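Local coordinates for putative succinylglutamate desuccinylase / aspartoacylase (Shewanella amazonensis, PDB 3FMC), which probably acts as a zinc-dependent hydrolase of the succinylglutamate desuccinylase/aspartoacylase family, perhaps on ester bonds, at residues T173-C178 against P343-A348; Y290-A295 against L358-T363; H180-E185 against T240-S245; E46-A51 against D252-D257. One frame throughout, in Å; residues are numbered along the deposited sequence. Where two conformers were deposited one is given.

Contact 1: T173-C178 against P343-A348; sequences TGPKSC and PILHFA
Lys176, Ser177 and Cys178 meet Ile344, Leu345 and His346 in a short antiparallel beta ladder, which ties strand 176-184 of the family's catalytic region to strand 341-346, nearer the C-terminus. His346 N donates to Lys176 O and Cys178 N to Ile344 O, each at 2.9 Å. The return bond from Lys176 N to His346 O is weak, at 3.3 Å. Ser177 and Leu345 form a non-hydrogen-bonded pair. Toward strand 357-363, strand 341-346 carries a classic beta bulge, Ile344 and Leu345 both facing Lys360. Pro175 and Leu345 cross at about a right angle, CG of the proline 3.8 Å from CD1 of the leucine. On the other face of the ladder, His346 CG sits between the backbone N and the carbonyl carbon (chi1 73°), bringing the ring back over Lys176, whose CB makes a CH-pi contact 3.8 Å from the centroid. His346 ND1 fixes the ring's rotation by donating to Phe347 O at 2.7 Å, and Tyr303 stacks on the imidazole. With an alanine at His346, Lys176 CB would probably lose the surface it rests on and Phe347 O its imidazole donor. That carbonyl also accepts from a water, to which Lys176 NZ donates at 2.8 Å.

Contact 2: Y290-A295 against L358-T363; sequences YRKFHA and LYKVMT
Arg291 and Val361 exchange a reciprocal pair of backbone hydrogen bonds: Arg291 N to Val361 O at 2.9 Å, nearly straight at 171°, and Val361 N to Arg291 O at 2.8 Å. Two residues on, Phe293 N donates to Tyr359 O. Phe293 O is gripped twice, by Leu358 N at 2.8 Å and by Tyr359 N at 3.2 Å, because Leu358 and Tyr359 both face Phe293 in a classic beta bulge of this antiparallel ladder. Beyond the backbone, a water accepts from Arg291 NH1 and donates to Thr363 OG1, which is itself bonded to Asn289 O. The arginine also makes a cation-pi contact with Trp146 of a neighbouring subunit, so the face carrying Arg291 and Val361 lies against it.

Packing begins with Tyr290. Its CG stands anti to the backbone N (chi1 -169°), which swings the ring across the Lys360 chain at about a right angle, with OH 3.5 Å from Lys360 CB. Tyr290 CD1 meets CG of Met362, present as selenomethionine, at 3.7 Å. Phe293 and Leu358 run side by side, and Leu358 CD1 comes to the edge of the phenyl ring. Lys292 and Lys360 also point the same way, with their NZ atoms 5.1 Å apart. A bound sulfate, probably from the crystallisation liquor, lies about 5 Å from the Lys360 side chain, consistent with a patch of positive charge that attracts anions.

Contact 3: H180-E185 against T240-S245; sequences HLYCPE and TLELGS
His180 and Glu242 form a hydrogen-bonded pair of an antiparallel ladder, His180 N to Glu242 O at 2.9 Å and Glu242 N to His180 O at 2.8 Å. Tyr182 and Thr240 form the next such pair, with Tyr182 N to Thr240 O at 2.9 Å and Thr240 N to Tyr182 O at 3.1 Å.

The aromatic contacts centre on the glutamate. Glu242 CB sits over the centre of the imidazole, a CH-pi contact 3.4 Å from the His180 ring centroid and 15° off its normal. Glu242 CG, set by chi1 (-55°), lies 3.3 Å from His180 NE2, and the bend at chi2 then turns the carboxylate toward Tyr182. The same Glu242 CG meets the phenol at its edge, 3.6 Å from Tyr182 CE1, with the carboxylate turned 77° against the ring plane. His180 ND1 is bonded to Cys178 O, which holds the imidazole in place. A serine in place of His180 would remove this flat surface, and the Glu242 chain is likely to be freer to turn.

Apolar contact occupies the other face, where Leu181 CD1 and Leu241 CD1 lie 3.7 Å apart.

Glu242 touches His172, which with His43 and Glu46 outlines a possible zinc site. Strand 198-202 pairs with strand 176-184, strand 167-174 runs beside strand 237-243, and Asp211 of helix 210-227 bonds Thr240 OG1.

Contact 4: E46-A51 against D252-D257; sequences EVQGNA and DDALED
Ala51 and Ala254 make the apolar part of this contact, with their CB atoms 3.6 Å apart. Ala254 CB also comes within 3.6 Å of Ala51 C, so the methyl rests against backbone as well as side chain. With nothing larger than a methyl on either residue, the two backbones come close, the alanine CA atoms being 5.7 Å apart.

Two helices of the alpha/beta catalytic region meet here near their first turns, helix 48-60 against helix 251-267. Just before the first lies an H-x-x-E sequence, as in the zinc-binding signature of this family. Its His43 and Glu46 belong, with His172, to a possible metal site, unoccupied in the model.

The polar part turns on Gln48. With chi1 at 176° its chain leaves opposite the backbone N and bends at chi2 (76°), which carries the amide across to the second helix. Gln48 NE2 lies 3.5 Å from Ala254 N, but both are donors and do not bond. Instead, NE2 donates to a water at 2.9 Å. That water is 2.9 Å from Asp253 OD2 and 2.6 Å from Asp257 OD2. Gln48 OE1 accepts from Asp250 N.

Three acids of the second helix have basic partners elsewhere: Lys179 NZ forms salt bridges with Asp253 OD1, Asp257 OD1 and Glu256 OE2, and Arg248 NH2 with Asp253 OD2.

Contact 3 lies deepest, its centre about 6 Å from that of the chain, and no other subunit touches it. Contact 1 is partly buried and shares strand 176-184 with it. Contact 2 is mostly buried, yet its centre is about 18 Å from the chain's, against a neighbouring subunit; its strand 357-363 borders strand 341-346 of contact 1, and Phe347 N probably bonds Leu358 O there. Contacts 1 to 3 are backbone-bonded ladders, whereas contact 4 joins two helices through methyl groups and a water. Contact 4 still reaches the others: Glu46 OE1 probably bonds Thr173 N of contact 1, with which it shares a neighbouring subunit, and Leu243 of contact 3 packs on Asp257. Only contacts 2 and 4 do not touch.

Contact 1: T173-C178 against P343-A348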
loop_
_atom_site.group_PDB
_atom_site.type_symbol
_atom_site.label_atom_id
_atom_site.label_comp_id
_atom_site.label_asym_id
_atom_site.label_seq_id
_atom_site.Cartn_x
_atom_site.Cartn_y
_atom_site.Cartn_z
ATOM N N THR C 173 18.847 -9.565 4.664
ATOM C CA THR C 173 19.544 -8.301 4.458
ATOM C C THR C 173 18.890 -7.276 5.385
ATOM O O THR C 173 17.775 -7.475 5.870
ATOM C CB THR C 173 19.503 -7.742 3.018
ATOM O OG1 THR C 173 18.261 -7.071 2.745
ATOM C CG2 THR C 173 19.780 -8.809 1.930
ATOM N N GLY C 174 19.612 -6.179 5.610
ATOM C CA GLY C 174 19.070 -5.013 6.278
ATOM C C GLY C 174 18.518 -4.085 5.205
ATOM O O GLY C 174 18.395 -4.475 4.048
ATOM N N PRO C 175 18.078 -2.882 5.593
ATOM C CA PRO C 175 17.543 -1.897 4.640
ATOM C C PRO C 175 18.721 -1.244 3.912
ATOM O O PRO C 175 19.042 -1.687 2.827
ATOM C CB PRO C 175 16.725 -0.952 5.526
ATOM C CG PRO C 175 17.378 -1.048 6.891
ATOM C CD PRO C 175 17.868 -2.474 7.012
ATOM N N LYS C 176 19.291 -0.162 4.439
ATOM C CA LYS C 176 20.617 0.347 3.962
ATOM C C LYS C 176 21.492 -0.166 5.088
ATOM O O LYS C 176 21.397 0.304 6.230
ATOM C CB LYS C 176 20.680 1.842 3.849
ATOM C CG LYS C 176 19.673 2.416 2.869
ATOM C CD LYS C 176 19.932 2.036 1.410
ATOM C CE LYS C 176 19.002 2.844 0.507
ATOM N NZ LYS C 176 19.276 4.324 0.651
ATOM N N SER C 177 22.305 -1.183 4.800
ATOM C CA SER C 177 22.971 -1.898 5.879
ATOM C C SER C 177 24.348 -2.461 5.532
ATOM O O SER C 177 24.625 -2.783 4.395
ATOM C CB SER C 177 22.070 -3.066 6.281
ATOM O OG SER C 177 22.541 -3.880 7.325
ATOM N N CYS C 178 25.161 -2.630 6.565
ATOM C CA CYS C 178 26.415 -3.350 6.410
ATOM C C CYS C 178 26.105 -4.819 6.662
ATOM O O CYS C 178 24.986 -5.191 7.022
ATOM C CB CYS C 178 27.506 -2.821 7.383
ATOM S SG CYS C 178 27.270 -3.160 9.055
ATOM N N PRO C 343 27.028 2.235 13.763
ATOM C CA PRO C 343 25.772 2.197 12.999
ATOM C C PRO C 343 25.823 1.016 12.039
ATOM O O PRO C 343 26.809 0.871 11.291
ATOM C CB PRO C 343 25.760 3.551 12.271
ATOM C CG PRO C 343 27.130 3.988 12.253
ATOM C CD PRO C 343 27.781 3.474 13.500
ATOM N N ILE C 344 24.822 0.133 12.131
ATOM C CA ILE C 344 24.742 -1.069 11.274
ATOM C C ILE C 344 23.879 -0.821 10.048
ATOM O O ILE C 344 24.178 -1.249 8.920
ATOM C CB ILE C 344 24.201 -2.291 12.098
ATOM C CG1 ILE C 344 25.161 -2.642 13.250
ATOM C CG2 ILE C 344 23.931 -3.496 11.213
ATOM C CD1 ILE C 344 26.633 -2.878 12.802
ATOM N N LEU C 345 22.789 -0.096 10.265
ATOM C CA LEU C 345 21.828 0.112 9.186
ATOM C C LEU C 345 21.068 1.404 9.457
ATOM O O LEU C 345 20.989 1.867 10.609
ATOM C CB LEU C 345 20.867 -1.104 9.104
ATOM C CG LEU C 345 20.032 -1.470 10.344
ATOM C CD1 LEU C 345 18.724 -0.614 10.394
ATOM C CD2 LEU C 345 19.637 -2.932 10.482
ATOM N N HIS C 346 20.509 1.952 8.392
ATOM C CA HIS C 346 19.668 3.123 8.477
ATOM C C HIS C 346 18.469 2.999 7.533
ATOM O O HIS C 346 18.439 2.199 6.584
ATOM C CB HIS C 346 20.467 4.442 8.281
ATOM C CG HIS C 346 20.934 4.725 6.878
ATOM N ND1 HIS C 346 20.068 4.966 5.821
ATOM C CD2 HIS C 346 22.185 4.902 6.383
ATOM C CE1 HIS C 346 20.771 5.244 4.739
ATOM N NE2 HIS C 346 22.057 5.244 5.053
ATOM N N PHE C 347 17.516 3.889 7.774
ATOM C CA PHE C 347 16.255 3.934 7.051
ATOM C C PHE C 347 16.527 4.134 5.587
ATOM O O PHE C 347 17.402 4.933 5.194
ATOM C CB PHE C 347 15.399 5.048 7.655
ATOM C CG PHE C 347 13.961 5.053 7.199
ATOM C CD1 PHE C 347 13.131 3.983 7.457
ATOM C CD2 PHE C 347 13.419 6.216 6.649
ATOM C CE1 PHE C 347 11.781 4.040 7.108
ATOM C CE2 PHE C 347 12.088 6.272 6.291
ATOM C CZ PHE C 347 11.281 5.178 6.514
ATOM N N ALA C 348 15.722 3.465 4.754
ATOM C CA ALA C 348 15.914 3.466 3.295
ATOM C C ALA C 348 15.347 4.642 2.537
ATOM O O ALA C 348 15.525 4.734 1.320
ATOM C CB ALA C 348 15.352 2.150 2.718
HETATM O O HOH W 1 18.451 5.987 2.732
HETATM O O HOH W 2 17.236 5.642 -0.658
#

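Contact 2: Y290-A295 against L358-T363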
loop_
_atom_site.group_PDB
_atom_site.type_symbol
_atom_site.label_atom_id
_atom_site.label_comp_id
_atom_site.label_asym_id
_atom_site.label_seq_id
_atom_site.Cartn_x
_atom_site.Cartn_y
_atom_site.Cartn_z
ATOM N N TYR C 290 22.268 -3.445 21.343
ATOM C CA TYR C 290 21.908 -3.067 19.973
ATOM C C TYR C 290 20.709 -2.120 20.110
ATOM O O TYR C 290 19.635 -2.543 20.555
ATOM C CB TYR C 290 21.581 -4.321 19.151
ATOM C CG TYR C 290 21.432 -4.144 17.650
ATOM C CD1 TYR C 290 22.261 -3.299 16.927
ATOM C CD2 TYR C 290 20.468 -4.881 16.937
ATOM C CE1 TYR C 290 22.121 -3.162 15.531
ATOM C CE2 TYR C 290 20.351 -4.790 15.556
ATOM C CZ TYR C 290 21.182 -3.938 14.852
ATOM O OH TYR C 290 21.083 -3.823 13.478
ATOM N N ARG C 291 20.935 -0.852 19.817
ATOM C CA ARG C 291 19.990 0.238 20.034
ATOM C C ARG C 291 19.352 0.809 18.769
ATOM O O ARG C 291 19.996 0.913 17.727
ATOM C CB ARG C 291 20.748 1.387 20.726
ATOM C CG ARG C 291 21.553 0.959 21.963
ATOM C CD ARG C 291 20.720 0.274 23.010
ATOM N NE ARG C 291 19.622 1.105 23.524
ATOM C CZ ARG C 291 19.736 2.033 24.486
ATOM N NH1 ARG C 291 20.911 2.292 25.060
ATOM N NH2 ARG C 291 18.660 2.727 24.872
ATOM N N LYS C 292 18.103 1.236 18.907
ATOM C CA LYS C 292 17.321 1.833 17.847
ATOM C C LYS C 292 17.284 3.345 18.099
ATOM O O LYS C 292 16.869 3.812 19.173
ATOM C CB LYS C 292 15.904 1.264 17.851
ATOM C CG LYS C 292 15.818 -0.231 17.618
ATOM C CD LYS C 292 14.429 -0.761 17.883
ATOM C CE LYS C 292 14.350 -2.246 17.876
ATOM N NZ LYS C 292 12.919 -2.754 18.021
ATOM N N PHE C 293 17.748 4.081 17.123
ATOM C CA PHE C 293 17.734 5.523 17.149
ATOM C C PHE C 293 16.563 6.041 16.274
ATOM O O PHE C 293 16.573 5.901 15.031
ATOM C CB PHE C 293 19.071 6.103 16.703
ATOM C CG PHE C 293 19.119 7.605 16.811
ATOM C CD1 PHE C 293 19.421 8.202 18.017
ATOM C CD2 PHE C 293 18.785 8.415 15.739
ATOM C CE1 PHE C 293 19.428 9.609 18.139
ATOM C CE2 PHE C 293 18.788 9.809 15.863
ATOM C CZ PHE C 293 19.107 10.391 17.052
ATOM N N HIS C 294 15.561 6.654 16.929
ATOM C CA HIS C 294 14.348 7.189 16.252
ATOM C C HIS C 294 14.417 8.707 16.004
ATOM O O HIS C 294 15.007 9.445 16.799
ATOM C CB HIS C 294 13.090 6.840 17.078
ATOM C CG HIS C 294 12.949 5.372 17.374
ATOM N ND1 HIS C 294 13.491 4.783 18.497
ATOM C CD2 HIS C 294 12.353 4.371 16.688
ATOM C CE1 HIS C 294 13.220 3.493 18.500
ATOM N NE2 HIS C 294 12.534 3.211 17.412
ATOM N N ALA C 295 13.795 9.188 14.926
ATOM C CA ALA C 295 13.821 10.592 14.609
ATOM C C ALA C 295 13.163 11.395 15.768
ATOM O O ALA C 295 12.021 11.115 16.136
ATOM C CB ALA C 295 13.085 10.858 13.282
ATOM N N LEU C 358 15.513 5.732 12.496
ATOM C CA LEU C 358 16.588 6.235 11.634
ATOM C C LEU C 358 17.761 5.265 11.505
ATOM O O LEU C 358 18.205 5.012 10.395
ATOM C CB LEU C 358 17.100 7.608 12.096
ATOM C CG LEU C 358 16.317 8.842 11.692
ATOM C CD1 LEU C 358 16.851 10.054 12.496
ATOM C CD2 LEU C 358 16.402 9.087 10.158
ATOM N N TYR C 359 18.252 4.739 12.611
ATOM C CA TYR C 359 19.364 3.800 12.599
ATOM C C TYR C 359 19.223 2.744 13.658
ATOM O O TYR C 359 18.490 2.937 14.610
ATOM C CB TYR C 359 20.690 4.534 12.950
ATOM C CG TYR C 359 21.422 5.328 11.858
ATOM C CD1 TYR C 359 21.026 6.610 11.507
ATOM C CD2 TYR C 359 22.572 4.825 11.254
ATOM C CE1 TYR C 359 21.682 7.351 10.554
ATOM C CE2 TYR C 359 23.267 5.560 10.330
ATOM C CZ TYR C 359 22.835 6.828 9.978
ATOM O OH TYR C 359 23.499 7.571 9.037
ATOM N N LYS C 360 19.879 1.601 13.433
ATOM C CA LYS C 360 20.179 0.632 14.490
ATOM C C LYS C 360 21.720 0.679 14.676
ATOM O O LYS C 360 22.488 0.685 13.696
ATOM C CB LYS C 360 19.656 -0.751 14.218
ATOM C CG LYS C 360 18.130 -0.827 14.295
ATOM C CD LYS C 360 17.727 -2.280 14.163
ATOM C CE LYS C 360 16.303 -2.440 14.100
ATOM N NZ LYS C 360 16.069 -3.906 14.189
ATOM N N VAL C 361 22.123 0.764 15.941
ATOM C CA VAL C 361 23.502 0.975 16.332
ATOM C C VAL C 361 23.980 -0.014 17.378
ATOM O O VAL C 361 23.341 -0.191 18.408
ATOM C CB VAL C 361 23.642 2.425 16.921
ATOM C CG1 VAL C 361 25.100 2.726 17.315
ATOM C CG2 VAL C 361 23.115 3.436 15.921
HETATM N N MSE C 362 25.099 -0.718 17.109
HETATM C CA MSE C 362 25.682 -1.574 18.140
HETATM C C MSE C 362 26.497 -0.683 19.062
HETATM O O MSE C 362 27.271 0.164 18.587
HETATM C CB MSE C 362 26.627 -2.631 17.533
HETATM C CG MSE C 362 25.900 -3.575 16.670
HETATM SE SE MSE C 362 27.095 -5.028 16.077
HETATM C CE MSE C 362 25.872 -5.959 14.894
ATOM N N THR C 363 26.261 -0.822 20.350
ATOM C CA THR C 363 26.988 -0.102 21.360
ATOM C C THR C 363 27.723 -1.150 22.234
ATOM O O THR C 363 27.426 -2.376 22.197
ATOM C CB THR C 363 26.049 0.751 22.250
ATOM O OG1 THR C 363 25.207 -0.105 23.035
ATOM C CG2 THR C 363 25.217 1.696 21.375
HETATM O O HOH W 3 23.610 1.251 24.891
#

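Contact 3: H180-E185 against T240-S245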
loop_
_atom_site.group_PDB
_atom_site.type_symbol
_atom_site.label_atom_id
_atom_site.label_comp_id
_atom_site.label_asym_id
_atom_site.label_seq_id
_atom_site.Cartn_x
_atom_site.Cartn_y
_atom_site.Cartn_z
ATOM N N HIS C 180 26.185 -8.074 8.751
ATOM C CA HIS C 180 26.174 -8.404 10.148
ATOM C C HIS C 180 25.595 -9.792 10.370
ATOM O O HIS C 180 24.962 -10.381 9.493
ATOM C CB HIS C 180 25.553 -7.308 11.048
ATOM C CG HIS C 180 24.124 -6.958 10.740
ATOM N ND1 HIS C 180 23.753 -6.257 9.605
ATOM C CD2 HIS C 180 23.004 -7.119 11.469
ATOM C CE1 HIS C 180 22.452 -6.039 9.648
ATOM N NE2 HIS C 180 21.976 -6.560 10.766
ATOM N N LEU C 181 25.817 -10.300 11.554
ATOM C CA LEU C 181 25.438 -11.660 11.910
ATOM C C LEU C 181 24.806 -11.753 13.263
ATOM O O LEU C 181 25.260 -11.090 14.218
ATOM C CB LEU C 181 26.694 -12.515 11.937
ATOM C CG LEU C 181 26.698 -13.993 12.349
ATOM C CD1 LEU C 181 25.968 -14.914 11.327
ATOM C CD2 LEU C 181 28.164 -14.532 12.583
ATOM N N TYR C 182 23.730 -12.522 13.329
ATOM C CA TYR C 182 23.142 -12.926 14.589
ATOM C C TYR C 182 23.658 -14.351 14.890
ATOM O O TYR C 182 23.552 -15.308 14.053
ATOM C CB TYR C 182 21.635 -12.899 14.599
ATOM C CG TYR C 182 21.014 -11.523 14.477
ATOM C CD1 TYR C 182 20.859 -10.900 13.250
ATOM C CD2 TYR C 182 20.554 -10.861 15.603
ATOM C CE1 TYR C 182 20.272 -9.641 13.144
ATOM C CE2 TYR C 182 20.027 -9.638 15.523
ATOM C CZ TYR C 182 19.853 -9.012 14.312
ATOM O OH TYR C 182 19.253 -7.769 14.287
ATOM N N CYS C 183 24.187 -14.483 16.097
ATOM C CA CYS C 183 24.853 -15.696 16.554
ATOM C C CYS C 183 24.452 -15.929 17.999
ATOM O O CYS C 183 24.580 -15.012 18.821
ATOM C CB CYS C 183 26.357 -15.512 16.456
ATOM S SG CYS C 183 27.285 -17.045 16.833
ATOM N N PRO C 184 23.969 -17.135 18.331
ATOM C CA PRO C 184 23.597 -17.451 19.707
ATOM C C PRO C 184 24.832 -17.496 20.582
ATOM O O PRO C 184 25.906 -17.891 20.116
ATOM C CB PRO C 184 23.004 -18.845 19.633
ATOM C CG PRO C 184 22.967 -19.198 18.163
ATOM C CD PRO C 184 23.733 -18.245 17.392
ATOM N N GLU C 185 24.662 -17.088 21.830
ATOM C CA GLU C 185 25.782 -17.041 22.774
ATOM C C GLU C 185 26.501 -18.371 22.907
ATOM O O GLU C 185 27.701 -18.372 23.102
ATOM C CB GLU C 185 25.304 -16.553 24.145
ATOM C CG GLU C 185 24.859 -15.122 24.172
ATOM C CD GLU C 185 24.393 -14.703 25.536
ATOM O OE1 GLU C 185 25.005 -15.160 26.535
ATOM O OE2 GLU C 185 23.417 -13.938 25.623
ATOM N N THR C 240 21.808 -16.235 11.644
ATOM C CA THR C 240 21.110 -15.390 10.679
ATOM C C THR C 240 22.114 -14.413 10.126
ATOM O O THR C 240 22.698 -13.648 10.861
ATOM C CB THR C 240 19.902 -14.680 11.350
ATOM O OG1 THR C 240 19.049 -15.671 11.945
ATOM C CG2 THR C 240 19.126 -13.823 10.373
ATOM N N LEU C 241 22.313 -14.469 8.825
ATOM C CA LEU C 241 23.243 -13.619 8.142
ATOM C C LEU C 241 22.482 -12.483 7.470
ATOM O O LEU C 241 21.579 -12.734 6.703
ATOM C CB LEU C 241 24.031 -14.444 7.110
ATOM C CG LEU C 241 25.063 -15.523 7.607
ATOM C CD1 LEU C 241 24.531 -16.653 8.403
ATOM C CD2 LEU C 241 25.895 -15.991 6.349
ATOM N N GLU C 242 22.847 -11.234 7.806
ATOM C CA GLU C 242 22.213 -10.013 7.282
ATOM C C GLU C 242 23.235 -9.443 6.322
ATOM O O GLU C 242 24.156 -8.697 6.709
ATOM C CB GLU C 242 21.916 -9.031 8.428
ATOM C CG GLU C 242 21.076 -9.562 9.595
ATOM C CD GLU C 242 19.557 -9.545 9.328
ATOM O OE1 GLU C 242 19.089 -8.669 8.590
ATOM O OE2 GLU C 242 18.866 -10.409 9.892
ATOM N N LEU C 243 23.088 -9.817 5.063
ATOM C CA LEU C 243 24.078 -9.544 4.015
ATOM C C LEU C 243 23.945 -8.263 3.210
ATOM O O LEU C 243 23.756 -8.274 2.005
ATOM C CB LEU C 243 24.142 -10.784 3.111
ATOM C CG LEU C 243 24.570 -12.065 3.898
ATOM C CD1 LEU C 243 24.579 -13.287 3.031
ATOM C CD2 LEU C 243 25.983 -11.889 4.578
ATOM N N GLY C 244 24.118 -7.140 3.876
ATOM C CA GLY C 244 24.088 -5.855 3.180
ATOM C C GLY C 244 22.688 -5.307 3.045
ATOM O O GLY C 244 21.821 -5.563 3.886
ATOM N N SER C 245 22.490 -4.572 1.959
ATOM C CA SER C 245 21.288 -3.808 1.766
ATOM C C SER C 245 20.239 -4.605 0.994
ATOM O O SER C 245 20.546 -5.526 0.234
ATOM C CB SER C 245 21.665 -2.492 1.095
ATOM O OG SER C 245 22.463 -1.701 1.953
HETATM O O HOH W 4 17.093 -8.284 11.871
#

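Contact 4: E46-A51 against D252-D257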
loop_
_atom_site.group_PDB
_atom_site.type_symbol
_atom_site.label_atom_id
_atom_site.label_comp_id
_atom_site.label_asym_id
_atom_site.label_seq_id
_atom_site.Cartn_x
_atom_site.Cartn_y
_atom_site.Cartn_z
ATOM N N GLU C 46 14.473 -8.620 0.452
ATOM C CA GLU C 46 15.843 -9.032 0.837
ATOM C C GLU C 46 16.383 -10.060 -0.130
ATOM O O GLU C 46 16.720 -11.163 0.251
ATOM C CB GLU C 46 15.822 -9.488 2.311
ATOM C CG GLU C 46 15.330 -8.351 3.264
ATOM C CD GLU C 46 15.319 -8.706 4.703
ATOM O OE1 GLU C 46 15.792 -9.835 5.063
ATOM O OE2 GLU C 46 14.869 -7.832 5.528
ATOM N N VAL C 47 16.488 -9.637 -1.385
ATOM C CA VAL C 47 16.753 -10.536 -2.495
ATOM C C VAL C 47 18.205 -10.984 -2.640
ATOM O O VAL C 47 18.458 -11.959 -3.298
ATOM C CB VAL C 47 16.188 -9.966 -3.835
ATOM C CG1 VAL C 47 14.615 -9.865 -3.766
ATOM C CG2 VAL C 47 16.814 -8.613 -4.231
ATOM N N GLN C 48 19.159 -10.294 -2.008
ATOM C CA GLN C 48 20.560 -10.685 -2.183
ATOM C C GLN C 48 20.846 -12.120 -1.737
ATOM O O GLN C 48 21.760 -12.780 -2.254
ATOM C CB GLN C 48 21.460 -9.664 -1.469
ATOM C CG GLN C 48 22.987 -10.021 -1.489
ATOM C CD GLN C 48 23.655 -9.778 -2.790
ATOM O OE1 GLN C 48 23.033 -9.742 -3.857
ATOM N NE2 GLN C 48 24.968 -9.647 -2.731
ATOM N N GLY C 49 20.086 -12.627 -0.768
ATOM C CA GLY C 49 20.241 -13.996 -0.314
ATOM C C GLY C 49 20.082 -15.041 -1.413
ATOM O O GLY C 49 20.685 -16.111 -1.334
ATOM N N ASN C 50 19.296 -14.734 -2.439
ATOM C CA ASN C 50 19.172 -15.618 -3.605
ATOM C C ASN C 50 20.509 -15.677 -4.365
ATOM O O ASN C 50 20.934 -16.760 -4.850
ATOM C CB ASN C 50 18.062 -15.136 -4.549
ATOM C CG ASN C 50 16.694 -15.158 -3.870
ATOM O OD1 ASN C 50 16.323 -16.166 -3.312
ATOM N ND2 ASN C 50 16.004 -14.023 -3.838
ATOM N N ALA C 51 21.146 -14.518 -4.490
ATOM C CA ALA C 51 22.443 -14.409 -5.185
ATOM C C ALA C 51 23.483 -15.169 -4.378
ATOM O O ALA C 51 24.398 -15.813 -4.965
ATOM C CB ALA C 51 22.869 -12.892 -5.358
ATOM N N ASP C 252 29.026 -10.295 -7.413
ATOM C CA ASP C 252 30.388 -10.327 -6.868
ATOM C C ASP C 252 30.382 -10.291 -5.358
ATOM O O ASP C 252 31.140 -11.014 -4.688
ATOM C CB ASP C 252 31.207 -9.127 -7.348
ATOM C CG ASP C 252 31.631 -9.244 -8.786
ATOM O OD1 ASP C 252 31.582 -10.353 -9.344
ATOM O OD2 ASP C 252 32.022 -8.205 -9.342
ATOM N N ASP C 253 29.545 -9.420 -4.796
ATOM C CA ASP C 253 29.475 -9.346 -3.337
ATOM C C ASP C 253 28.934 -10.666 -2.748
ATOM O O ASP C 253 29.410 -11.152 -1.720
ATOM C CB ASP C 253 28.614 -8.142 -2.922
ATOM C CG ASP C 253 28.884 -7.698 -1.503
ATOM O OD1 ASP C 253 30.052 -7.789 -1.075
ATOM O OD2 ASP C 253 27.938 -7.203 -0.848
ATOM N N ALA C 254 27.942 -11.260 -3.413
ATOM C CA ALA C 254 27.367 -12.551 -2.995
ATOM C C ALA C 254 28.418 -13.693 -3.009
ATOM O O ALA C 254 28.358 -14.630 -2.205
ATOM C CB ALA C 254 26.175 -12.899 -3.900
ATOM N N LEU C 255 29.371 -13.618 -3.926
ATOM C CA LEU C 255 30.473 -14.597 -3.968
ATOM C C LEU C 255 31.292 -14.532 -2.673
ATOM O O LEU C 255 31.630 -15.566 -2.082
ATOM C CB LEU C 255 31.343 -14.372 -5.201
ATOM C CG LEU C 255 32.416 -15.451 -5.453
ATOM C CD1 LEU C 255 31.854 -16.938 -5.480
ATOM C CD2 LEU C 255 33.158 -15.027 -6.721
ATOM N N GLU C 256 31.626 -13.328 -2.232
ATOM C CA GLU C 256 32.341 -13.149 -0.961
ATOM C C GLU C 256 31.580 -13.781 0.194
ATOM O O GLU C 256 32.140 -14.500 1.022
ATOM C CB GLU C 256 32.586 -11.650 -0.681
ATOM C CG GLU C 256 32.854 -11.344 0.800
ATOM C CD GLU C 256 33.220 -9.898 1.064
ATOM O OE1 GLU C 256 34.254 -9.458 0.525
ATOM O OE2 GLU C 256 32.498 -9.222 1.845
ATOM N N ASP C 257 30.274 -13.534 0.249
ATOM C CA ASP C 257 29.462 -14.107 1.315
ATOM C C ASP C 257 29.500 -15.652 1.252
ATOM O O ASP C 257 29.636 -16.342 2.268
ATOM C CB ASP C 257 28.004 -13.657 1.166
ATOM C CG ASP C 257 27.845 -12.161 1.226
ATOM O OD1 ASP C 257 28.661 -11.471 1.907
ATOM O OD2 ASP C 257 26.904 -11.655 0.584
HETATM O O HOH W 5 26.052 -9.246 -0.047
#